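Local coordinates for Lmaj004144AAA protein (Leishmania major, PDB 1Y63) that is probably an adenylate kinase of the AK6 type that also hydrolyses ATP and takes part in maturation of the small ribosomal subunit, at residues V104-T109 against V153-N158; T21-M26 against V87-S92; H91-F96 against E142-A147. One frame throughout, in Å; residues are numbered along the deposited sequence.

Interaction 1 of 3, residues V104-T109 against V153-N158; sequences VVVLHT and VLVREN. With ADP (adenosine-5'-diphosphate), chain Q.
Val-106 lies opposite Val-155 and bonds to the residues before and after it. Its N gives a hydrogen bond to Leu-154 O (2.7 Å), and its O takes one from Arg-156 N (2.9 Å). Leu-154 N to Val-104 O and His-108 N to Arg-156 O continue the ladder. Asn-158 N closes it on His-108 O at 2.7 Å, with a more bent N-H...O angle of 141°. Side chains pair on each face of the sheet. Val-106 CB meets Val-155 CG2 at 4.0 Å, and Val-105 with Leu-154 packs on the other face. Toward the C-terminal end, the His-108 ring turns its edge to Val-155 CG1, 3.3 Å from CD2. That ring is held at both nitrogens, by Glu-135 and Glu-141. The Glu-157 chain bends at chi2 (67°), which brings OE1 to 3.5 Å from His-108 CB. The Asn-158 amide lies between Leu-107 and the adenine amino group: ND2 is 3.7 Å from Leu-107 CD1, OD1 3.3 Å from ADP N6. ND2 is bonded to Thr-21 O, which fixes the amide. Helices 139-147 and 161-178 cover the two faces. This is the parallel edge pair of a P-loop NTPase sheet, with the adenine site at its C-terminal end.

Interaction 2 of 3, residues T21-M26 against V87-S92; sequences TGKTSM and VVDYHS. With MN (manganese (II) ion), chain B; ADP (adenosine-5'-diphosphate), chain Q.
Thr-24 OG1 gives a hydrogen bond to Asp-89 OD2 (2.7 Å), on the syn lone pair of the carboxylate. Thr-24 belongs to the P-loop, or Walker A motif, where the loop after the first strand runs into helix 23-33. Asp-89 comes from the neighbouring strand 85-89. The protein side of the contact is close. Lys-23 CB lies 3.4 Å from Asp-89 OD1. The lysine chain bends at chi3 and chi4 (-65° and -64°) as CD and CE pass Tyr-90 O and His-91 N, and NZ ends 2.8 Å from ADP O2B. NZ also bonds to Gly-17 O. ADP O2B accepts from the backbone N of Gly-22 and Lys-23 as well, so three donors grip it. Thr-24 N holds O3B, and Ser-25 holds O1A through both N and OG. Gly-22 has a positive phi (114°), a backbone shape that calls for glycine, and its CA lies 3.6 Å from ADP N7. Asp-89 OD2 has a second partner, His-39, which helps to set the carboxylate.

The other side is watery. Manganese is bound by two non-water ligands, Thr-24 OG1 and ADP O3B, and by four waters. Asp-89 does not bind this metal directly. It works in the second shell: one manganese-bound water, 2.1 Å from the metal, donates to Asp-89 OD1 at 2.6 Å.

Interaction 3 of 3, residues H91-F96 against E142-A147; sequences HSSELF and EEARDA. With NA (sodium ion), chain O; NA (sodium ion), chain P.
Two backbone N-H groups of the loop 91-96 converge on one carboxylate oxygen of helix 139-147. Ser-93 N and Glu-94 N each give a hydrogen bond to Glu-143 OE2, both 2.8 Å long and both nearly straight (173°). They arrive from different directions. Glu-94 N uses the anti lone pair, while Ser-93 N comes from above the carboxylate plane, 39° out of it. Glu-143 reaches them because its chain is extended, with CG anti to the backbone N (chi1 -177°). Two bonds to one oxygen should limit how far the carboxylate can turn.

Van der Waals contacts lie beside these bonds. Glu-94 CB rests 3.6 Å from Glu-143 CG. Ser-93 OG lies alongside the helix, 3.4 Å from Ala-144 CA, and Ala-147 CB packs against Glu-94 CA. The small alanine side chains allow this close approach of loop and helix.

The loop joins strand 85-89 to strand 103-108 of the P-loop kinase core, and a type I turn runs from Ser-93 to Phe-96. Glu-143 OE2 therefore binds the start of this turn. Ser-93 O is bonded to Tyr-148, just beyond the helix.

Water and ions occupy the outer side. One water donates to Glu-143 O at 2.7 Å and, weakly, to Glu-94 OE2. Another links Glu-143 OE2 with Leu-95 N, the latter bond being weak. Ala-147 and Glu-98 bind a separate manganese ion. A sodium ion is bound by Glu-94 OE2 at 2.4 Å and by two waters, one of which donates to Asp-146 OD2. A second sodium ion lies 2.9 Å from Asp-146 OD1.

From the N terminus, the P-loop end comes first, and interaction 2 closes the long loop from 21-26 to 87-92. Interaction 3 begins where that one ends, sharing His-91 and Ser-92, and runs on to helix 139-147. Interaction 1 opens later, at 104-109, and closes at 153-158. It therefore crosses interaction 3 but follows interaction 2 in series. Interactions 1 and 2 reach the same parallel sheet; both touch ADP, and Leu-107 packs on Gly-22 of the P-loop. Interactions 1 and 3 meet through the helix, with Ala-144 against Val-106. Tyr-90 packs on Phe-96 between interactions 2 and 3. Together they tie nucleotide loop, sheet and helix 139-147.

Interaction 1 of 3, residues V104-T109 against V153-N158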
loop_
_atom_site.group_PDB
_atom_site.type_symbol
_atom_site.label_atom_id
_atom_site.label_comp_id
_atom_site.label_asym_id
_atom_site.label_seq_id
_atom_site.Cartn_x
_atom_site.Cartn_y
_atom_site.Cartn_z
ATOM N N VAL A 104 -5.363 7.295 0.700
ATOM C CA VAL A 104 -4.461 6.319 1.313
ATOM C C VAL A 104 -5.323 5.365 2.111
ATOM O O VAL A 104 -6.110 5.795 2.932
ATOM C CB VAL A 104 -3.422 6.977 2.223
ATOM C CG1 VAL A 104 -2.560 5.946 2.924
ATOM C CG2 VAL A 104 -2.553 7.919 1.394
ATOM N N VAL A 105 -5.230 4.083 1.801
ATOM C CA VAL A 105 -6.027 3.063 2.463
ATOM C C VAL A 105 -5.103 2.235 3.300
ATOM O O VAL A 105 -4.107 1.696 2.791
ATOM C CB VAL A 105 -6.709 2.147 1.432
ATOM C CG1 VAL A 105 -7.547 1.111 2.120
ATOM C CG2 VAL A 105 -7.524 2.951 0.446
ATOM N N VAL A 106 -5.379 2.155 4.604
ATOM C CA VAL A 106 -4.565 1.337 5.505
ATOM C C VAL A 106 -5.391 0.112 5.877
ATOM O O VAL A 106 -6.495 0.254 6.416
ATOM C CB VAL A 106 -4.203 2.099 6.807
ATOM C CG1 VAL A 106 -3.361 1.210 7.748
ATOM C CG2 VAL A 106 -3.497 3.400 6.559
ATOM N N LEU A 107 -4.817 -1.073 5.633
ATOM C CA LEU A 107 -5.461 -2.336 5.927
ATOM C C LEU A 107 -4.997 -2.885 7.269
ATOM O O LEU A 107 -3.823 -2.825 7.597
ATOM C CB LEU A 107 -5.182 -3.363 4.831
ATOM C CG LEU A 107 -5.530 -2.935 3.394
ATOM C CD1 LEU A 107 -5.242 -4.049 2.393
ATOM C CD2 LEU A 107 -6.946 -2.511 3.354
ATOM N N HIS A 108 -5.968 -3.397 8.026
ATOM C CA HIS A 108 -5.731 -4.137 9.257
ATOM C C HIS A 108 -6.261 -5.542 9.148
ATOM O O HIS A 108 -7.189 -5.805 8.379
ATOM C CB HIS A 108 -6.413 -3.427 10.422
ATOM C CG HIS A 108 -5.663 -2.228 10.906
ATOM N ND1 HIS A 108 -4.403 -2.324 11.459
ATOM C CD2 HIS A 108 -5.999 -0.922 10.957
ATOM C CE1 HIS A 108 -3.997 -1.119 11.825
ATOM N NE2 HIS A 108 -4.953 -0.253 11.547
ATOM N N THR A 109 -5.695 -6.454 9.931
ATOM C CA THR A 109 -6.146 -7.838 9.931
ATOM C C THR A 109 -6.039 -8.348 11.371
ATOM O O THR A 109 -5.054 -8.040 12.066
ATOM C CB THR A 109 -5.273 -8.683 8.966
ATOM O OG1 THR A 109 -5.334 -8.129 7.635
ATOM C CG2 THR A 109 -5.712 -10.104 8.868
ATOM N N VAL A 153 -7.303 9.610 4.403
ATOM C CA VAL A 153 -6.867 8.321 4.954
ATOM C C VAL A 153 -8.083 7.493 5.357
ATOM O O VAL A 153 -8.904 7.930 6.167
ATOM C CB VAL A 153 -5.930 8.470 6.148
ATOM C CG1 VAL A 153 -5.617 7.123 6.768
ATOM C CG2 VAL A 153 -4.623 9.150 5.723
ATOM N N LEU A 154 -8.156 6.288 4.789
ATOM C CA LEU A 154 -9.246 5.349 5.023
ATOM C C LEU A 154 -8.604 4.151 5.686
ATOM O O LEU A 154 -7.638 3.605 5.158
ATOM C CB LEU A 154 -9.857 4.930 3.683
ATOM C CG LEU A 154 -11.101 4.062 3.632
ATOM C CD1 LEU A 154 -12.319 4.784 4.173
ATOM C CD2 LEU A 154 -11.339 3.667 2.178
ATOM N N VAL A 155 -9.101 3.736 6.840
ATOM C CA VAL A 155 -8.544 2.572 7.497
ATOM C C VAL A 155 -9.631 1.519 7.502
ATOM O O VAL A 155 -10.785 1.834 7.820
ATOM C CB VAL A 155 -8.113 2.906 8.937
ATOM C CG1 VAL A 155 -7.586 1.708 9.647
ATOM C CG2 VAL A 155 -7.063 4.012 8.928
ATOM N N ARG A 156 -9.283 0.281 7.159
ATOM C CA ARG A 156 -10.292 -0.763 6.968
ATOM C C ARG A 156 -9.843 -2.101 7.485
ATOM O O ARG A 156 -8.725 -2.528 7.234
ATOM C CB ARG A 156 -10.670 -0.894 5.502
ATOM C CG ARG A 156 -11.136 0.372 4.833
ATOM C CD ARG A 156 -12.547 0.763 5.233
ATOM N NE ARG A 156 -13.566 -0.091 4.635
ATOM C CZ ARG A 156 -14.879 0.114 4.667
ATOM N NH1 ARG A 156 -15.412 1.181 5.266
ATOM N NH2 ARG A 156 -15.706 -0.768 4.112
ATOM N N GLU A 157 -10.718 -2.760 8.232
ATOM C CA GLU A 157 -10.490 -4.148 8.600
ATOM C C GLU A 157 -10.574 -4.965 7.327
ATOM O O GLU A 157 -11.467 -4.736 6.508
ATOM C CB GLU A 157 -11.550 -4.602 9.610
ATOM C CG GLU A 157 -11.219 -5.956 10.244
ATOM C CD GLU A 157 -9.960 -5.911 11.148
ATOM O OE1 GLU A 157 -9.447 -4.812 11.468
ATOM O OE2 GLU A 157 -9.492 -6.994 11.567
ATOM N N ASN A 158 -9.644 -5.899 7.161
ATOM C CA ASN A 158 -9.544 -6.669 5.924
ATOM C C ASN A 158 -9.286 -8.141 6.212
ATOM O O ASN A 158 -8.282 -8.678 5.779
ATOM C CB ASN A 158 -8.432 -6.100 5.030
ATOM C CG ASN A 158 -8.574 -6.502 3.585
ATOM O OD1 ASN A 158 -9.680 -6.415 3.015
ATOM N ND2 ASN A 158 -7.470 -6.951 2.958
HETATM P PB ADP Q . 0.139 -8.260 1.345
HETATM O O1B ADP Q . 1.371 -8.873 1.982
HETATM O O2B ADP Q . -0.432 -7.176 2.236
HETATM O O3B ADP Q . 0.332 -7.831 -0.107
HETATM P PA ADP Q . -1.575 -10.280 0.153
HETATM O O1A ADP Q . -2.490 -9.490 -0.758
HETATM O O2A ADP Q . -0.383 -10.962 -0.517
HETATM O O3A ADP Q . -1.049 -9.390 1.360
HETATM O "O5'" ADP Q . -2.426 -11.378 0.954
HETATM C "C5'" ADP Q . -1.823 -12.624 1.271
HETATM C "C4'" ADP Q . -2.929 -13.648 1.196
HETATM O "O4'" ADP Q . -3.963 -13.299 2.112
HETATM C "C3'" ADP Q . -3.620 -13.716 -0.156
HETATM O "O3'" ADP Q . -2.916 -14.503 -1.112
HETATM C "C2'" ADP Q . -4.949 -14.310 0.222
HETATM O "O2'" ADP Q . -4.814 -15.703 0.487
HETATM C "C1'" ADP Q . -5.222 -13.670 1.556
HETATM N N9 ADP Q . -6.062 -12.460 1.569
HETATM C C8 ADP Q . -5.729 -11.155 1.296
HETATM N N7 ADP Q . -6.782 -10.334 1.500
HETATM C C5 ADP Q . -7.816 -11.133 1.938
HETATM C C6 ADP Q . -9.192 -10.880 2.333
HETATM N N6 ADP Q . -9.684 -9.626 2.332
HETATM N N1 ADP Q . -9.916 -11.954 2.713
HETATM C C2 ADP Q . -9.383 -13.205 2.720
HETATM N N3 ADP Q . -8.126 -13.541 2.376
HETATM C C4 ADP Q . -7.322 -12.517 1.974
#

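Interaction 2 of 3, residues T21-M26 against V87-S92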
loop_
_atom_site.group_PDB
_atom_site.type_symbol
_atom_site.label_atom_id
_atom_site.label_comp_id
_atom_site.label_asym_id
_atom_site.label_seq_id
_atom_site.Cartn_x
_atom_site.Cartn_y
_atom_site.Cartn_z
ATOM N N THR A 21 -1.619 -8.211 5.319
ATOM C CA THR A 21 -2.947 -7.612 5.494
ATOM C C THR A 21 -3.859 -7.602 4.263
ATOM O O THR A 21 -5.067 -7.354 4.381
ATOM C CB THR A 21 -2.865 -6.170 6.068
ATOM O OG1 THR A 21 -1.994 -5.368 5.248
ATOM C CG2 THR A 21 -2.349 -6.227 7.502
ATOM N N GLY A 22 -3.276 -7.824 3.091
ATOM C CA GLY A 22 -4.046 -7.941 1.851
ATOM C C GLY A 22 -3.841 -6.880 0.815
ATOM O O GLY A 22 -4.711 -6.701 -0.044
ATOM N N LYS A 23 -2.716 -6.165 0.880
ATOM C CA LYS A 23 -2.479 -5.004 -0.015
ATOM C C LYS A 23 -2.484 -5.370 -1.479
ATOM O O LYS A 23 -3.184 -4.765 -2.290
ATOM C CB LYS A 23 -1.169 -4.305 0.340
ATOM C CG LYS A 23 -1.038 -3.808 1.753
ATOM C CD LYS A 23 0.326 -3.201 1.983
ATOM C CE LYS A 23 1.456 -4.181 1.882
ATOM N NZ LYS A 23 1.370 -5.223 2.963
ATOM N N THR A 24 -1.698 -6.386 -1.829
ATOM C CA THR A 24 -1.575 -6.788 -3.220
ATOM C C THR A 24 -2.888 -7.339 -3.742
ATOM O O THR A 24 -3.310 -7.007 -4.881
ATOM C CB THR A 24 -0.412 -7.787 -3.384
ATOM O OG1 THR A 24 0.808 -7.160 -2.964
ATOM C CG2 THR A 24 -0.300 -8.233 -4.865
ATOM N N SER A 25 -3.561 -8.135 -2.920
ATOM C CA SER A 25 -4.867 -8.677 -3.286
ATOM C C SER A 25 -5.881 -7.565 -3.561
ATOM O O SER A 25 -6.631 -7.615 -4.534
ATOM C CB SER A 25 -5.383 -9.627 -2.225
ATOM O OG SER A 25 -4.496 -10.724 -2.082
ATOM N N MET A 26 -5.920 -6.583 -2.669
ATOM C CA MET A 26 -6.849 -5.457 -2.852
ATOM C C MET A 26 -6.474 -4.612 -4.049
ATOM O O MET A 26 -7.334 -4.222 -4.827
ATOM C CB MET A 26 -6.954 -4.588 -1.617
ATOM C CG MET A 26 -8.017 -3.511 -1.774
ATOM S SD MET A 26 -8.247 -2.538 -0.279
ATOM C CE MET A 26 -9.097 -3.743 0.735
ATOM N N VAL A 87 -2.741 2.566 -8.685
ATOM C CA VAL A 87 -2.921 2.021 -7.335
ATOM C C VAL A 87 -1.578 1.469 -6.888
ATOM O O VAL A 87 -1.045 0.506 -7.463
ATOM C CB VAL A 87 -4.095 0.994 -7.225
ATOM C CG1 VAL A 87 -3.980 -0.169 -8.231
ATOM C CG2 VAL A 87 -4.222 0.479 -5.789
ATOM N N VAL A 88 -1.002 2.137 -5.916
ATOM C CA VAL A 88 0.331 1.801 -5.436
ATOM C C VAL A 88 0.163 0.936 -4.188
ATOM O O VAL A 88 -0.731 1.183 -3.363
ATOM C CB VAL A 88 1.115 3.061 -5.079
ATOM C CG1 VAL A 88 2.469 2.712 -4.503
ATOM C CG2 VAL A 88 1.300 3.908 -6.325
ATOM N N ASP A 89 1.031 -0.062 -4.072
ATOM C CA ASP A 89 0.912 -1.119 -3.075
ATOM C C ASP A 89 2.246 -1.220 -2.350
ATOM O O ASP A 89 3.235 -1.580 -2.973
ATOM C CB ASP A 89 0.552 -2.376 -3.891
ATOM C CG ASP A 89 0.878 -3.658 -3.237
ATOM O OD1 ASP A 89 1.155 -3.715 -2.043
ATOM O OD2 ASP A 89 0.757 -4.672 -3.974
ATOM N N TYR A 90 2.294 -0.839 -1.066
ATOM C CA TYR A 90 3.566 -0.902 -0.286
ATOM C C TYR A 90 3.309 -0.901 1.196
ATOM O O TYR A 90 2.374 -0.248 1.645
ATOM C CB TYR A 90 4.507 0.278 -0.637
ATOM C CG TYR A 90 5.978 0.072 -0.282
ATOM C CD1 TYR A 90 6.629 -1.126 -0.557
ATOM C CD2 TYR A 90 6.742 1.124 0.228
ATOM C CE1 TYR A 90 7.989 -1.286 -0.275
ATOM C CE2 TYR A 90 8.100 0.974 0.483
ATOM C CZ TYR A 90 8.707 -0.225 0.228
ATOM O OH TYR A 90 10.059 -0.373 0.501
ATOM N N HIS A 91 4.185 -1.572 1.948
ATOM C CA HIS A 91 4.036 -1.694 3.395
ATOM C C HIS A 91 4.399 -0.393 4.110
ATOM O O HIS A 91 4.018 -0.205 5.253
ATOM C CB HIS A 91 4.851 -2.874 3.935
ATOM C CG HIS A 91 6.331 -2.724 3.766
ATOM N ND1 HIS A 91 7.055 -3.413 2.823
ATOM C CD2 HIS A 91 7.224 -1.961 4.437
ATOM C CE1 HIS A 91 8.333 -3.079 2.913
ATOM N NE2 HIS A 91 8.459 -2.188 3.876
ATOM N N SER A 92 5.133 0.484 3.434
ATOM C CA SER A 92 5.519 1.778 3.989
ATOM C C SER A 92 4.856 2.885 3.221
ATOM O O SER A 92 4.408 2.686 2.105
ATOM C CB SER A 92 7.020 1.947 3.937
ATOM O OG SER A 92 7.667 0.963 4.742
HETATM MN MN MN B . 2.039 -7.816 -1.353
HETATM P PB ADP Q . 0.139 -8.260 1.345
HETATM O O1B ADP Q . 1.371 -8.873 1.982
HETATM O O2B ADP Q . -0.432 -7.176 2.236
HETATM O O3B ADP Q . 0.332 -7.831 -0.107
HETATM P PA ADP Q . -1.575 -10.280 0.153
HETATM O O1A ADP Q . -2.490 -9.490 -0.758
HETATM O O2A ADP Q . -0.383 -10.962 -0.517
HETATM O O3A ADP Q . -1.049 -9.390 1.360
HETATM O "O5'" ADP Q . -2.426 -11.378 0.954
HETATM C "C5'" ADP Q . -1.823 -12.624 1.271
HETATM C "C4'" ADP Q . -2.929 -13.648 1.196
HETATM O "O4'" ADP Q . -3.963 -13.299 2.112
HETATM C "C3'" ADP Q . -3.620 -13.716 -0.156
HETATM O "O3'" ADP Q . -2.916 -14.503 -1.112
HETATM C "C2'" ADP Q . -4.949 -14.310 0.222
HETATM O "O2'" ADP Q . -4.814 -15.703 0.487
HETATM C "C1'" ADP Q . -5.222 -13.670 1.556
HETATM N N9 ADP Q . -6.062 -12.460 1.569
HETATM C C8 ADP Q . -5.729 -11.155 1.296
HETATM N N7 ADP Q . -6.782 -10.334 1.500
HETATM C C5 ADP Q . -7.816 -11.133 1.938
HETATM C C6 ADP Q . -9.192 -10.880 2.333
HETATM N N6 ADP Q . -9.684 -9.626 2.332
HETATM N N1 ADP Q . -9.916 -11.954 2.713
HETATM C C2 ADP Q . -9.383 -13.205 2.720
HETATM N N3 ADP Q . -8.126 -13.541 2.376
HETATM C C4 ADP Q . -7.322 -12.517 1.974
HETATM O O HOH W 1 2.434 -5.741 -0.995
HETATM O O HOH W 2 3.831 -7.901 -2.646
HETATM O O HOH W 3 3.334 -8.434 0.370
HETATM O O HOH W 4 1.666 -9.919 -1.904
#

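Interaction 3 of 3, residues H91-F96 against E142-A147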
loop_
_atom_site.group_PDB
_atom_site.type_symbol
_atom_site.label_atom_id
_atom_site.label_comp_id
_atom_site.label_asym_id
_atom_site.label_seq_id
_atom_site.Cartn_x
_atom_site.Cartn_y
_atom_site.Cartn_z
ATOM N N HIS A 91 4.185 -1.572 1.948
ATOM C CA HIS A 91 4.036 -1.694 3.395
ATOM C C HIS A 91 4.399 -0.393 4.110
ATOM O O HIS A 91 4.018 -0.205 5.253
ATOM C CB HIS A 91 4.851 -2.874 3.935
ATOM C CG HIS A 91 6.331 -2.724 3.766
ATOM N ND1 HIS A 91 7.055 -3.413 2.823
ATOM C CD2 HIS A 91 7.224 -1.961 4.437
ATOM C CE1 HIS A 91 8.333 -3.079 2.913
ATOM N NE2 HIS A 91 8.459 -2.188 3.876
ATOM N N SER A 92 5.133 0.484 3.434
ATOM C CA SER A 92 5.519 1.778 3.989
ATOM C C SER A 92 4.856 2.885 3.221
ATOM O O SER A 92 4.408 2.686 2.105
ATOM C CB SER A 92 7.020 1.947 3.937
ATOM O OG SER A 92 7.667 0.963 4.742
ATOM N N SER A 93 4.801 4.062 3.826
ATOM C CA SER A 93 4.097 5.195 3.203
ATOM C C SER A 93 4.749 6.568 3.413
ATOM O O SER A 93 4.537 7.451 2.591
ATOM C CB SER A 93 2.643 5.288 3.669
ATOM O OG SER A 93 2.564 5.525 5.057
ATOM N N GLU A 94 5.526 6.748 4.480
ATOM C CA GLU A 94 6.075 8.052 4.829
ATOM C C GLU A 94 6.994 8.587 3.740
ATOM O O GLU A 94 7.085 9.800 3.527
ATOM C CB GLU A 94 6.818 7.965 6.166
ATOM C CG GLU A 94 7.749 9.117 6.477
ATOM C CD GLU A 94 8.349 8.985 7.845
ATOM O OE1 GLU A 94 9.014 7.964 8.127
ATOM O OE2 GLU A 94 8.148 9.920 8.644
ATOM N N LEU A 95 7.655 7.677 3.037
ATOM C CA LEU A 95 8.628 8.070 2.037
ATOM C C LEU A 95 8.058 8.796 0.837
ATOM O O LEU A 95 8.769 9.571 0.204
ATOM C CB LEU A 95 9.424 6.873 1.578
ATOM C CG LEU A 95 8.758 5.862 0.641
ATOM C CD1 LEU A 95 9.802 4.959 0.023
ATOM C CD2 LEU A 95 7.738 5.035 1.354
ATOM N N PHE A 96 6.794 8.579 0.525
ATOM C CA PHE A 96 6.241 9.136 -0.707
ATOM C C PHE A 96 5.750 10.563 -0.482
ATOM O O PHE A 96 5.266 10.897 0.611
ATOM C CB PHE A 96 5.048 8.326 -1.197
ATOM C CG PHE A 96 5.306 6.845 -1.383
ATOM C CD1 PHE A 96 6.327 6.386 -2.190
ATOM C CD2 PHE A 96 4.496 5.907 -0.764
ATOM C CE1 PHE A 96 6.532 5.032 -2.381
ATOM C CE2 PHE A 96 4.719 4.544 -0.946
ATOM C CZ PHE A 96 5.727 4.123 -1.774
ATOM N N GLU A 142 -0.040 4.272 11.988
ATOM C CA GLU A 142 0.503 5.506 12.586
ATOM C C GLU A 142 1.376 6.262 11.594
ATOM O O GLU A 142 1.345 7.505 11.549
ATOM C CB GLU A 142 1.280 5.178 13.869
ATOM C CG GLU A 142 0.352 4.682 14.987
ATOM C CD GLU A 142 1.066 4.230 16.254
ATOM O OE1 GLU A 142 2.298 4.031 16.246
ATOM O OE2 GLU A 142 0.365 4.064 17.270
ATOM N N GLU A 143 2.165 5.527 10.814
ATOM C CA GLU A 143 3.007 6.149 9.815
ATOM C C GLU A 143 2.168 6.901 8.792
ATOM O O GLU A 143 2.479 8.042 8.431
ATOM C CB GLU A 143 3.855 5.101 9.108
ATOM C CG GLU A 143 4.825 5.622 8.084
ATOM C CD GLU A 143 5.780 4.588 7.529
ATOM O OE1 GLU A 143 6.297 3.721 8.291
ATOM O OE2 GLU A 143 6.048 4.635 6.309
ATOM N N ALA A 144 1.130 6.242 8.272
ATOM C CA ALA A 144 0.259 6.853 7.241
ATOM C C ALA A 144 -0.447 8.070 7.793
ATOM O O ALA A 144 -0.514 9.101 7.132
ATOM C CB ALA A 144 -0.780 5.832 6.727
ATOM N N ARG A 145 -0.959 7.979 9.026
ATOM C CA ARG A 145 -1.681 9.121 9.599
ATOM C C ARG A 145 -0.755 10.268 9.892
ATOM O O ARG A 145 -1.192 11.417 9.899
ATOM C CB ARG A 145 -2.416 8.725 10.867
ATOM C CG ARG A 145 -3.537 7.810 10.624
ATOM C CD ARG A 145 -4.410 7.756 11.865
ATOM N NE ARG A 145 -5.638 7.041 11.608
ATOM C CZ ARG A 145 -6.634 7.507 10.864
ATOM N NH1 ARG A 145 -6.570 8.711 10.292
ATOM N NH2 ARG A 145 -7.712 6.757 10.702
ATOM N N ASP A 146 0.524 9.990 10.148
ATOM C CA ASP A 146 1.494 11.065 10.370
ATOM C C ASP A 146 1.927 11.757 9.084
ATOM O O ASP A 146 2.328 12.923 9.120
ATOM C CB ASP A 146 2.733 10.558 11.103
ATOM C CG ASP A 146 2.514 10.408 12.587
ATOM O OD1 ASP A 146 1.585 11.049 13.126
ATOM O OD2 ASP A 146 3.273 9.641 13.219
ATOM N N ALA A 147 1.825 11.065 7.965
ATOM C CA ALA A 147 2.348 11.515 6.682
ATOM C C ALA A 147 1.375 12.114 5.701
ATOM O O ALA A 147 1.818 12.754 4.748
ATOM C CB ALA A 147 3.064 10.390 6.015
HETATM NA NA NA O . 7.689 9.991 11.008
HETATM NA NA NA P . 2.919 11.588 15.599
HETATM O O HOH W 5 4.888 9.059 8.965
HETATM O O HOH W 6 8.690 5.246 4.686
HETATM O O HOH W 7 4.058 11.829 2.834
HETATM O O HOH W 8 5.718 9.856 12.964
HETATM O O HOH W 9 6.244 8.636 10.963
#